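Local structure of NADH:ubiquinone oxidoreductase, Na translocating, F subunit (Porphyromonas gingivalis, 2R6H) at residues A[104-112]-A[123-133]; A[150-161]-A[170-178]. The protein is a flavoprotein of the ferredoxin-reductase type that holds flavin-adenine dinucleotide in one domain beside a second, nucleotide-binding domain. All blocks are in the same frame, centred on the assembly; numbering follows the deposited sequence. Where two conformers were deposited one is given.

Contact 1 (A[104-112]-A[123-133]); sequences NVRIATPPF and IKPGISSSYIF. With FAD (flavin-adenine dinucleotide), chain H.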
loop_
_atom_site.group_PDB
_atom_site.type_symbol
_atom_site.label_atom_id
_atom_site.label_comp_id
_atom_site.label_asym_id
_atom_site.label_seq_id
_atom_site.Cartn_x
_atom_site.Cartn_y
_atom_site.Cartn_z
ATOM N N ASN A 104 5.614 -2.431 -0.781
ATOM C CA ASN A 104 4.920 -1.726 -1.848
ATOM C C ASN A 104 5.334 -0.278 -1.829
ATOM O O ASN A 104 5.002 0.435 -0.895
ATOM C CB ASN A 104 3.416 -1.773 -1.639
ATOM C CG ASN A 104 2.856 -3.141 -1.801
ATOM O OD1 ASN A 104 3.569 -4.081 -2.166
ATOM N ND2 ASN A 104 1.566 -3.280 -1.526
ATOM N N VAL A 105 6.031 0.175 -2.862
ATOM C CA VAL A 105 6.541 1.534 -2.860
ATOM C C VAL A 105 5.907 2.425 -3.906
ATOM O O VAL A 105 6.023 2.157 -5.096
ATOM C CB VAL A 105 8.025 1.529 -3.092
ATOM C CG1 VAL A 105 8.566 2.918 -2.955
ATOM C CG2 VAL A 105 8.673 0.628 -2.091
ATOM N N ARG A 106 5.235 3.482 -3.450
ATOM C CA ARG A 106 4.693 4.522 -4.318
ATOM C C ARG A 106 5.803 5.520 -4.643
ATOM O O ARG A 106 6.387 6.132 -3.746
ATOM C CB ARG A 106 3.541 5.235 -3.601
ATOM C CG ARG A 106 2.943 6.465 -4.303
ATOM C CD ARG A 106 2.011 6.039 -5.423
ATOM N NE ARG A 106 0.975 7.013 -5.773
ATOM C CZ ARG A 106 1.114 7.962 -6.701
ATOM N NH1 ARG A 106 2.265 8.087 -7.363
ATOM N NH2 ARG A 106 0.106 8.800 -6.960
ATOM N N ILE A 107 6.111 5.678 -5.924
ATOM C CA ILE A 107 7.096 6.674 -6.342
ATOM C C ILE A 107 6.562 8.096 -6.116
ATOM O O ILE A 107 5.542 8.499 -6.693
ATOM C CB ILE A 107 7.475 6.495 -7.811
ATOM C CG1 ILE A 107 8.559 7.479 -8.190
ATOM C CG2 ILE A 107 6.274 6.703 -8.697
ATOM C CD1 ILE A 107 9.895 7.114 -7.679
ATOM N N ALA A 108 7.237 8.858 -5.265
ATOM C CA ALA A 108 6.728 10.162 -4.876
ATOM C C ALA A 108 7.094 11.212 -5.910
ATOM O O ALA A 108 8.047 11.971 -5.711
ATOM C CB ALA A 108 7.257 10.546 -3.535
ATOM N N THR A 109 6.342 11.251 -7.011
ATOM C CA THR A 109 6.503 12.292 -8.016
ATOM C C THR A 109 6.146 13.624 -7.392
ATOM O O THR A 109 5.343 13.679 -6.477
ATOM C CB THR A 109 5.543 12.082 -9.183
ATOM O OG1 THR A 109 4.202 12.250 -8.718
ATOM C CG2 THR A 109 5.678 10.693 -9.750
ATOM N N PRO A 110 6.727 14.710 -7.897
ATOM C CA PRO A 110 6.398 16.047 -7.391
ATOM C C PRO A 110 4.960 16.430 -7.724
ATOM O O PRO A 110 4.261 15.671 -8.392
ATOM C CB PRO A 110 7.368 16.962 -8.157
ATOM C CG PRO A 110 8.426 16.061 -8.705
ATOM C CD PRO A 110 7.750 14.752 -8.953
ATOM N N PRO A 111 4.524 17.616 -7.274
ATOM C CA PRO A 111 3.189 18.137 -7.614
ATOM C C PRO A 111 3.095 18.568 -9.085
ATOM O O PRO A 111 4.071 19.093 -9.623
ATOM C CB PRO A 111 3.042 19.371 -6.704
ATOM C CG PRO A 111 4.190 19.321 -5.744
ATOM C CD PRO A 111 5.274 18.534 -6.399
ATOM N N PHE A 112 1.943 18.360 -9.721
ATOM C CA PHE A 112 1.797 18.761 -11.115
ATOM C C PHE A 112 1.118 20.115 -11.297
ATOM O O PHE A 112 -0.102 20.238 -11.161
ATOM C CB PHE A 112 1.082 17.702 -11.950
ATOM C CG PHE A 112 1.089 18.012 -13.421
ATOM C CD1 PHE A 112 0.049 18.730 -14.000
ATOM C CD2 PHE A 112 2.156 17.622 -14.223
ATOM C CE1 PHE A 112 0.061 19.037 -15.359
ATOM C CE2 PHE A 112 2.178 17.926 -15.584
ATOM C CZ PHE A 112 1.128 18.630 -16.153
ATOM N N ILE A 123 10.985 21.690 -7.847
ATOM C CA ILE A 123 10.608 20.866 -6.707
ATOM C C ILE A 123 11.095 19.436 -6.901
ATOM O O ILE A 123 10.802 18.802 -7.921
ATOM C CB ILE A 123 9.100 20.858 -6.497
ATOM C CG1 ILE A 123 8.663 22.162 -5.851
ATOM C CG2 ILE A 123 8.701 19.701 -5.616
ATOM C CD1 ILE A 123 7.215 22.163 -5.479
ATOM N N LYS A 124 11.859 18.952 -5.919
ATOM C CA LYS A 124 12.458 17.624 -5.969
ATOM C C LYS A 124 11.425 16.522 -5.786
ATOM O O LYS A 124 10.481 16.672 -5.014
ATOM C CB LYS A 124 13.521 17.471 -4.882
ATOM C CG LYS A 124 14.951 17.766 -5.305
ATOM C CD LYS A 124 15.935 16.863 -4.540
ATOM C CE LYS A 124 17.006 17.663 -3.780
ATOM N NZ LYS A 124 17.941 18.460 -4.648
ATOM N N PRO A 125 11.603 15.408 -6.508
ATOM C CA PRO A 125 10.827 14.194 -6.236
ATOM C C PRO A 125 11.289 13.591 -4.920
ATOM O O PRO A 125 12.237 14.100 -4.313
ATOM C CB PRO A 125 11.190 13.268 -7.400
ATOM C CG PRO A 125 11.750 14.160 -8.456
ATOM C CD PRO A 125 12.416 15.286 -7.727
ATOM N N GLY A 126 10.626 12.521 -4.495
ATOM C CA GLY A 126 10.924 11.871 -3.230
ATOM C C GLY A 126 12.272 11.182 -3.207
ATOM O O GLY A 126 12.491 10.238 -3.961
ATOM N N ILE A 127 13.172 11.638 -2.335
ATOM C CA ILE A 127 14.546 11.144 -2.363
ATOM C C ILE A 127 14.625 9.655 -2.045
ATOM O O ILE A 127 15.559 8.980 -2.454
ATOM C CB ILE A 127 15.517 11.954 -1.444
ATOM C CG1 ILE A 127 15.376 11.520 0.001
ATOM C CG2 ILE A 127 15.321 13.455 -1.574
ATOM C CD1 ILE A 127 16.387 10.493 0.386
ATOM N N SER A 128 13.648 9.135 -1.322
ATOM C CA SER A 128 13.672 7.725 -0.983
ATOM C C SER A 128 12.998 6.869 -2.048
ATOM O O SER A 128 13.617 5.988 -2.649
ATOM C CB SER A 128 13.015 7.494 0.369
ATOM O OG SER A 128 12.837 6.109 0.596
ATOM N N SER A 129 11.719 7.114 -2.276
ATOM C CA SER A 129 11.016 6.361 -3.295
ATOM C C SER A 129 11.814 6.354 -4.613
ATOM O O SER A 129 11.894 5.323 -5.277
ATOM C CB SER A 129 9.608 6.905 -3.493
ATOM O OG SER A 129 9.661 8.210 -4.027
ATOM N N SER A 130 12.426 7.486 -4.965
ATOM C CA SER A 130 13.164 7.601 -6.223
ATOM C C SER A 130 14.363 6.673 -6.260
ATOM O O SER A 130 14.719 6.189 -7.327
ATOM C CB SER A 130 13.621 9.037 -6.500
ATOM O OG SER A 130 12.526 9.921 -6.628
ATOM N N TYR A 131 14.993 6.427 -5.111
ATOM C CA TYR A 131 16.162 5.547 -5.068
ATOM C C TYR A 131 15.695 4.115 -5.182
ATOM O O TYR A 131 16.227 3.352 -5.984
ATOM C CB TYR A 131 16.999 5.738 -3.790
ATOM C CG TYR A 131 18.143 4.743 -3.636
ATOM C CD1 TYR A 131 19.286 4.823 -4.430
ATOM C CD2 TYR A 131 18.086 3.728 -2.690
ATOM C CE1 TYR A 131 20.336 3.918 -4.286
ATOM C CE2 TYR A 131 19.131 2.813 -2.540
ATOM C CZ TYR A 131 20.251 2.914 -3.333
ATOM O OH TYR A 131 21.271 2.001 -3.178
ATOM N N ILE A 132 14.693 3.751 -4.390
ATOM C CA ILE A 132 14.175 2.393 -4.443
ATOM C C ILE A 132 13.770 2.027 -5.863
ATOM O O ILE A 132 14.110 0.953 -6.354
ATOM C CB ILE A 132 12.990 2.197 -3.495
ATOM C CG1 ILE A 132 13.484 2.261 -2.046
ATOM C CG2 ILE A 132 12.325 0.870 -3.774
ATOM C CD1 ILE A 132 12.416 2.598 -1.034
ATOM N N PHE A 133 13.067 2.930 -6.531
ATOM C CA PHE A 133 12.649 2.675 -7.899
ATOM C C PHE A 133 13.797 2.405 -8.859
ATOM O O PHE A 133 13.597 1.838 -9.931
ATOM C CB PHE A 133 11.797 3.818 -8.427
ATOM C CG PHE A 133 10.336 3.532 -8.385
ATOM C CD1 PHE A 133 9.686 3.348 -7.176
ATOM C CD2 PHE A 133 9.612 3.427 -9.550
ATOM C CE1 PHE A 133 8.348 3.072 -7.131
ATOM C CE2 PHE A 133 8.262 3.148 -9.509
ATOM C CZ PHE A 133 7.633 2.974 -8.299
HETATM P PA FAD H . 10.251 12.741 0.136
HETATM O O1A FAD H . 10.015 12.514 1.624
HETATM O O2A FAD H . 11.634 13.307 -0.205
HETATM O O5B FAD H . 9.101 13.707 -0.484
HETATM C C5B FAD H . 7.745 13.288 -0.515
HETATM C C4B FAD H . 6.957 14.113 -1.525
HETATM O O4B FAD H . 7.007 15.482 -1.170
HETATM C C3B FAD H . 7.525 13.991 -2.931
HETATM O O3B FAD H . 6.470 13.709 -3.816
HETATM C C2B FAD H . 8.105 15.351 -3.256
HETATM O O2B FAD H . 7.854 15.680 -4.604
HETATM C C1B FAD H . 7.339 16.268 -2.307
HETATM N N9A FAD H . 8.067 17.514 -1.935
HETATM C C8A FAD H . 9.361 17.648 -1.479
HETATM N N7A FAD H . 9.610 18.965 -1.255
HETATM C C5A FAD H . 8.492 19.681 -1.559
HETATM C C6A FAD H . 8.186 21.049 -1.520
HETATM N N6A FAD H . 9.120 21.946 -1.202
HETATM N N1A FAD H . 6.923 21.486 -1.900
HETATM C C2A FAD H . 5.964 20.576 -2.319
HETATM N N3A FAD H . 6.269 19.223 -2.358
HETATM C C4A FAD H . 7.512 18.780 -1.987
HETATM N N1 FAD H . 5.134 4.499 1.695
HETATM C C2 FAD H . 4.983 3.472 0.800
HETATM O O2 FAD H . 5.048 3.732 -0.394
HETATM N N3 FAD H . 4.763 2.180 1.254
HETATM C C4 FAD H . 4.695 1.898 2.616
HETATM O O4 FAD H . 4.503 0.760 3.078
HETATM C C4X FAD H . 4.852 2.945 3.508
HETATM N N5 FAD H . 4.788 2.676 4.857
HETATM C C5X FAD H . 4.931 3.723 5.746
HETATM C C6 FAD H . 4.852 3.446 7.107
HETATM C C7 FAD H . 4.999 4.465 8.040
HETATM C C7M FAD H . 4.913 4.120 9.503
HETATM C C8 FAD H . 5.223 5.769 7.594
HETATM C C8M FAD H . 5.378 6.886 8.575
HETATM C C9 FAD H . 5.297 6.038 6.233
HETATM C C9A FAD H . 5.154 5.023 5.298
HETATM N N10 FAD H . 5.221 5.284 3.938
HETATM C C10 FAD H . 5.067 4.246 3.048
HETATM C "C1'" FAD H . 5.656 6.610 3.389
HETATM C "C2'" FAD H . 7.152 6.549 3.130
HETATM O "O2'" FAD H . 7.816 6.329 4.350
HETATM C "C3'" FAD H . 7.688 7.832 2.503
HETATM O "O3'" FAD H . 7.137 8.971 3.122
HETATM C "C4'" FAD H . 7.407 7.825 1.013
HETATM O "O4'" FAD H . 8.220 6.824 0.460
HETATM C "C5'" FAD H . 7.782 9.149 0.372
HETATM O "O5'" FAD H . 9.032 9.547 0.883
HETATM P P FAD H . 10.226 9.928 -0.125
HETATM O O1P FAD H . 11.544 9.959 0.611
HETATM O O2P FAD H . 10.236 8.975 -1.293
HETATM O O3P FAD H . 9.850 11.385 -0.649
#

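Contact 2 (A[150-161]-A[170-178]); sequences FHIQDTDAEMLY and PLRAQILHL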
loop_
_atom_site.group_PDB
_atom_site.type_symbol
_atom_site.label_atom_id
_atom_site.label_comp_id
_atom_site.label_asym_id
_atom_site.label_seq_id
_atom_site.Cartn_x
_atom_site.Cartn_y
_atom_site.Cartn_z
ATOM N N PHE A 150 0.813 -0.606 14.708
ATOM C CA PHE A 150 -0.429 -0.806 13.972
ATOM C C PHE A 150 -0.776 -2.287 13.864
ATOM O O PHE A 150 -0.304 -2.980 12.962
ATOM C CB PHE A 150 -0.331 -0.186 12.576
ATOM C CG PHE A 150 -1.571 -0.358 11.748
ATOM C CD1 PHE A 150 -1.523 -1.022 10.533
ATOM C CD2 PHE A 150 -2.787 0.143 12.182
ATOM C CE1 PHE A 150 -2.662 -1.182 9.768
ATOM C CE2 PHE A 150 -3.930 -0.015 11.423
ATOM C CZ PHE A 150 -3.867 -0.678 10.214
ATOM N N HIS A 151 -1.621 -2.862 14.767
ATOM C CA HIS A 151 -1.824 -4.309 14.829
ATOM C C HIS A 151 -3.289 -4.704 15.044
ATOM O O HIS A 151 -4.070 -3.946 15.623
ATOM C CB HIS A 151 -0.966 -4.932 15.944
ATOM C CG HIS A 151 0.505 -4.635 15.835
ATOM N ND1 HIS A 151 1.253 -4.194 16.903
ATOM C CD2 HIS A 151 1.355 -4.725 14.785
ATOM C CE1 HIS A 151 2.506 -4.015 16.512
ATOM N NE2 HIS A 151 2.593 -4.329 15.235
ATOM N N ILE A 152 -3.628 -5.919 14.611
ATOM C CA ILE A 152 -4.961 -6.474 14.813
ATOM C C ILE A 152 -5.326 -6.508 16.293
ATOM O O ILE A 152 -4.490 -6.818 17.142
ATOM C CB ILE A 152 -5.075 -7.896 14.233
ATOM C CG1 ILE A 152 -4.494 -7.943 12.819
ATOM C CG2 ILE A 152 -6.525 -8.357 14.234
ATOM C CD1 ILE A 152 -4.182 -9.342 12.333
ATOM N N GLN A 153 -6.580 -6.186 16.596
ATOM C CA GLN A 153 -7.084 -6.275 17.959
ATOM C C GLN A 153 -7.556 -7.687 18.278
ATOM O O GLN A 153 -8.168 -8.351 17.441
ATOM C CB GLN A 153 -8.222 -5.276 18.176
ATOM C CG GLN A 153 -7.879 -3.854 17.769
ATOM C CD GLN A 153 -6.746 -3.271 18.590
ATOM O OE1 GLN A 153 -6.891 -3.035 19.790
ATOM N NE2 GLN A 153 -5.609 -3.034 17.946
ATOM N N ASP A 154 -7.268 -8.142 19.491
ATOM C CA ASP A 154 -7.839 -9.383 19.995
ATOM C C ASP A 154 -9.315 -9.209 20.335
ATOM O O ASP A 154 -9.674 -8.974 21.489
ATOM C CB ASP A 154 -7.062 -9.875 21.216
ATOM C CG ASP A 154 -5.605 -10.158 20.905
ATOM O OD1 ASP A 154 -5.251 -10.210 19.707
ATOM O OD2 ASP A 154 -4.815 -10.327 21.856
ATOM N N THR A 155 -10.163 -9.323 19.319
ATOM C CA THR A 155 -11.609 -9.335 19.513
ATOM C C THR A 155 -12.254 -10.433 18.672
ATOM O O THR A 155 -11.587 -11.079 17.862
ATOM C CB THR A 155 -12.235 -7.980 19.134
ATOM O OG1 THR A 155 -11.293 -6.929 19.384
ATOM C CG2 THR A 155 -13.497 -7.727 19.945
ATOM N N ASP A 156 -13.552 -10.643 18.868
ATOM C CA ASP A 156 -14.359 -11.399 17.916
ATOM C C ASP A 156 -15.086 -10.463 16.955
ATOM O O ASP A 156 -15.882 -10.903 16.124
ATOM C CB ASP A 156 -15.364 -12.286 18.653
ATOM C CG ASP A 156 -14.694 -13.262 19.600
ATOM O OD1 ASP A 156 -13.641 -13.824 19.229
ATOM O OD2 ASP A 156 -15.219 -13.469 20.714
ATOM N N ALA A 157 -14.800 -9.172 17.075
ATOM C CA ALA A 157 -15.537 -8.131 16.345
ATOM C C ALA A 157 -15.488 -8.278 14.823
ATOM O O ALA A 157 -14.569 -8.891 14.282
ATOM C CB ALA A 157 -15.009 -6.769 16.738
ATOM N N GLU A 158 -16.464 -7.710 14.123
ATOM C CA GLU A 158 -16.362 -7.657 12.670
ATOM C C GLU A 158 -15.225 -6.730 12.280
ATOM O O GLU A 158 -15.016 -5.707 12.917
ATOM C CB GLU A 158 -17.661 -7.163 12.029
ATOM C CG GLU A 158 -17.584 -7.089 10.508
ATOM C CD GLU A 158 -18.870 -6.590 9.850
ATOM O OE1 GLU A 158 -19.923 -6.509 10.537
ATOM O OE2 GLU A 158 -18.815 -6.287 8.629
HETATM N N MSE A 159 -14.492 -7.089 11.234
HETATM C CA MSE A 159 -13.468 -6.210 10.712
HETATM C C MSE A 159 -13.865 -5.689 9.337
HETATM O O MSE A 159 -14.387 -6.431 8.498
HETATM C CB MSE A 159 -12.135 -6.940 10.612
HETATM C CG MSE A 159 -11.861 -7.918 11.743
HETATM SE SE MSE A 159 -9.971 -8.470 11.865
HETATM C CE MSE A 159 -10.224 -10.397 12.167
ATOM N N LEU A 160 -13.618 -4.402 9.120
ATOM C CA LEU A 160 -13.769 -3.788 7.809
ATOM C C LEU A 160 -12.475 -3.080 7.430
ATOM O O LEU A 160 -12.100 -2.094 8.066
ATOM C CB LEU A 160 -14.919 -2.788 7.817
ATOM C CG LEU A 160 -15.561 -2.439 6.472
ATOM C CD1 LEU A 160 -16.966 -1.879 6.681
ATOM C CD2 LEU A 160 -14.692 -1.462 5.698
ATOM N N TYR A 161 -11.792 -3.590 6.406
ATOM C CA TYR A 161 -10.543 -3.002 5.923
ATOM C C TYR A 161 -10.792 -2.022 4.786
ATOM O O TYR A 161 -11.546 -2.311 3.861
ATOM C CB TYR A 161 -9.584 -4.098 5.460
ATOM C CG TYR A 161 -8.871 -4.786 6.593
ATOM C CD1 TYR A 161 -9.456 -5.845 7.271
ATOM C CD2 TYR A 161 -7.611 -4.365 6.995
ATOM C CE1 TYR A 161 -8.802 -6.461 8.314
ATOM C CE2 TYR A 161 -6.949 -4.976 8.035
ATOM C CZ TYR A 161 -7.545 -6.024 8.691
ATOM O OH TYR A 161 -6.871 -6.627 9.728
ATOM N N PRO A 170 0.133 -2.856 4.538
ATOM C CA PRO A 170 -0.168 -3.246 5.920
ATOM C C PRO A 170 -1.414 -4.121 6.002
ATOM O O PRO A 170 -1.408 -5.138 6.697
ATOM C CB PRO A 170 -0.422 -1.904 6.610
ATOM C CG PRO A 170 0.382 -0.928 5.828
ATOM C CD PRO A 170 0.334 -1.403 4.404
ATOM N N LEU A 171 -2.469 -3.724 5.298
ATOM C CA LEU A 171 -3.711 -4.489 5.283
ATOM C C LEU A 171 -3.472 -5.919 4.808
ATOM O O LEU A 171 -3.885 -6.877 5.460
ATOM C CB LEU A 171 -4.750 -3.805 4.393
ATOM C CG LEU A 171 -5.361 -2.512 4.935
ATOM C CD1 LEU A 171 -4.458 -1.891 5.990
ATOM C CD2 LEU A 171 -5.628 -1.528 3.806
ATOM N N ARG A 172 -2.805 -6.054 3.667
ATOM C CA ARG A 172 -2.566 -7.362 3.069
ATOM C C ARG A 172 -1.788 -8.268 4.017
ATOM O O ARG A 172 -2.054 -9.466 4.105
ATOM C CB ARG A 172 -1.814 -7.218 1.744
ATOM C CG ARG A 172 -1.239 -8.519 1.212
ATOM C CD ARG A 172 -0.656 -8.337 -0.180
ATOM N NE ARG A 172 -0.342 -9.614 -0.813
ATOM C CZ ARG A 172 0.857 -10.186 -0.786
ATOM N NH1 ARG A 172 1.863 -9.595 -0.155
ATOM N NH2 ARG A 172 1.052 -11.350 -1.391
ATOM N N ALA A 173 -0.825 -7.687 4.726
ATOM C CA ALA A 173 -0.064 -8.420 5.731
ATOM C C ALA A 173 -0.969 -8.918 6.853
ATOM O O ALA A 173 -0.874 -10.072 7.273
ATOM C CB ALA A 173 1.050 -7.550 6.291
ATOM N N GLN A 174 -1.845 -8.042 7.332
ATOM C CA GLN A 174 -2.813 -8.411 8.365
ATOM C C GLN A 174 -3.835 -9.437 7.848
ATOM O O GLN A 174 -4.089 -10.454 8.506
ATOM C CB GLN A 174 -3.511 -7.176 8.936
ATOM C CG GLN A 174 -2.640 -6.349 9.863
ATOM C CD GLN A 174 -3.397 -5.181 10.481
ATOM O OE1 GLN A 174 -4.587 -5.012 10.245
ATOM N NE2 GLN A 174 -2.707 -4.374 11.278
ATOM N N ILE A 175 -4.392 -9.193 6.662
ATOM C CA ILE A 175 -5.377 -10.110 6.090
ATOM C C ILE A 175 -4.784 -11.471 5.766
ATOM O O ILE A 175 -5.401 -12.492 6.021
ATOM C CB ILE A 175 -6.082 -9.516 4.869
ATOM C CG1 ILE A 175 -7.061 -8.444 5.332
ATOM C CG2 ILE A 175 -6.842 -10.589 4.130
ATOM C CD1 ILE A 175 -7.241 -7.325 4.360
ATOM N N LEU A 176 -3.580 -11.491 5.219
ATOM C CA LEU A 176 -2.892 -12.755 4.994
ATOM C C LEU A 176 -2.643 -13.467 6.319
ATOM O O LEU A 176 -2.774 -14.680 6.419
ATOM C CB LEU A 176 -1.583 -12.535 4.234
ATOM C CG LEU A 176 -1.860 -12.299 2.754
ATOM C CD1 LEU A 176 -0.606 -11.935 2.008
ATOM C CD2 LEU A 176 -2.477 -13.537 2.164
ATOM N N HIS A 177 -2.298 -12.716 7.349
ATOM C CA HIS A 177 -2.025 -13.360 8.611
ATOM C C HIS A 177 -3.310 -13.949 9.157
ATOM O O HIS A 177 -3.347 -15.101 9.587
ATOM C CB HIS A 177 -1.443 -12.372 9.603
ATOM C CG HIS A 177 -1.232 -12.948 10.959
ATOM N ND1 HIS A 177 -0.076 -13.629 11.306
ATOM C CD2 HIS A 177 -2.020 -12.975 12.059
ATOM C CE1 HIS A 177 -0.173 -14.037 12.553
ATOM N NE2 HIS A 177 -1.347 -13.652 13.036
ATOM N N LEU A 178 -4.367 -13.141 9.125
ATOM C CA LEU A 178 -5.672 -13.557 9.610
ATOM C C LEU A 178 -6.192 -14.842 8.984
ATOM O O LEU A 178 -6.863 -15.619 9.649
ATOM C CB LEU A 178 -6.688 -12.451 9.384
ATOM C CG LEU A 178 -6.601 -11.253 10.325
ATOM C CD1 LEU A 178 -7.443 -10.106 9.763
ATOM C CD2 LEU A 178 -7.058 -11.637 11.710
#

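Contact 1 (A[104-112]-A[123-133])
Much of the FAD site of the antiparallel beta domain lies where the end of strand 100-106 and the loop after it meet the start of helix 127-132, with the cofactor's diphosphate at the N-terminal end of that helix. S129 bonds to both the other segment and the ligand. Its OG, turned between the backbone N and carbonyl carbon (chi1 66°), takes a nearly straight bond from A108 N at 2.8 Å (N-H...O 170°) and gives its own proton to FAD O2P, which also receives S129 N. I127 N reaches FAD O2A, so the first turn of the helix directs its N-H groups at the phosphates, an orientation that would probably favour their negative charge. G126 N donates to A108 O at 2.9 Å. Beyond it P110 CG packs on P125 CG, while P111 CG and the I123 methyls CG2 and CD1 lie against the same face of the adenine, I123 CD1 3.7 Å from FAD N1A. At the flavin end, R106 N donates to FAD O2 and N104 O accepts from FAD N3. Farther off, I107 CB makes a CH-pi contact over one face of the F133 ring, 3.6 Å from its centroid, and V105 O lies in the ring plane, 3.2 Å from F133 CE1.

Contact 2 (A[150-161]-A[170-178])
Strand 158-161 and helix 170-178 run at 147° between their N-to-C directions, with axes 10.8 Å apart at closest approach, and residues 150-152, ahead of the strand, pass along the same helix. Q174 stands between these residues and the strand. Its chain is extended beyond CG, which carries the amide to the Y161 hydroxyl on one branch and to F150 on the other. Y161 OH donates to Q174 OE1 at 2.8 Å, the oxygen lying in the plane of the tyrosine ring at its edge, with ring and amide planes 76° apart. The second branch, Q174 NE2, lies over one face of the F150 ring, 3.5 Å from F150 CE1, and makes a weak, bent bond to F150 O (N-H...O 122°); a further bond to S41 O satisfies it. Strand 158-164, helix 168-181 and strand 188-194 form a beta-alpha-beta unit of the Rossmann-like nucleotide-binding domain, and this contact packs the helix onto the unit's first strand. I175 CD1 makes a CH-pi contact over one face of the Y161 ring, offset toward its rim, 3.9 Å from the centroid, while L171 CG meets the ring edge at Y161 CD2. Farther along the helix, L178 receives two side chains tip to tip: I152 CD1 comes to L178 CG at 3.7 Å, and the methyl CE of selenomethionine M159 approaches L178 CD2.

From the N terminus, the chain first builds most of the six-stranded antiparallel sheet. Contact 1 then closes over the ten residues 113-122, which include short strand pieces, and brings the end of edge strand 100-106 to helix 127-132. After strand 140-147 the chain enters the second domain, where contact 2 closes over the eight residues 162-169, joining strand 158-164 of the parallel sheet to helix 168-181, which packs on it. The two loops are in series, neither nested nor crossed. The centres of contact 1 and contact 2 are about 29 Å apart. The nearest atoms of contact 1 and contact 2 are about 6 Å apart. Contact 1 binds FAD directly, whereas the P170 side chain of contact 2 comes within about 5 Å of it.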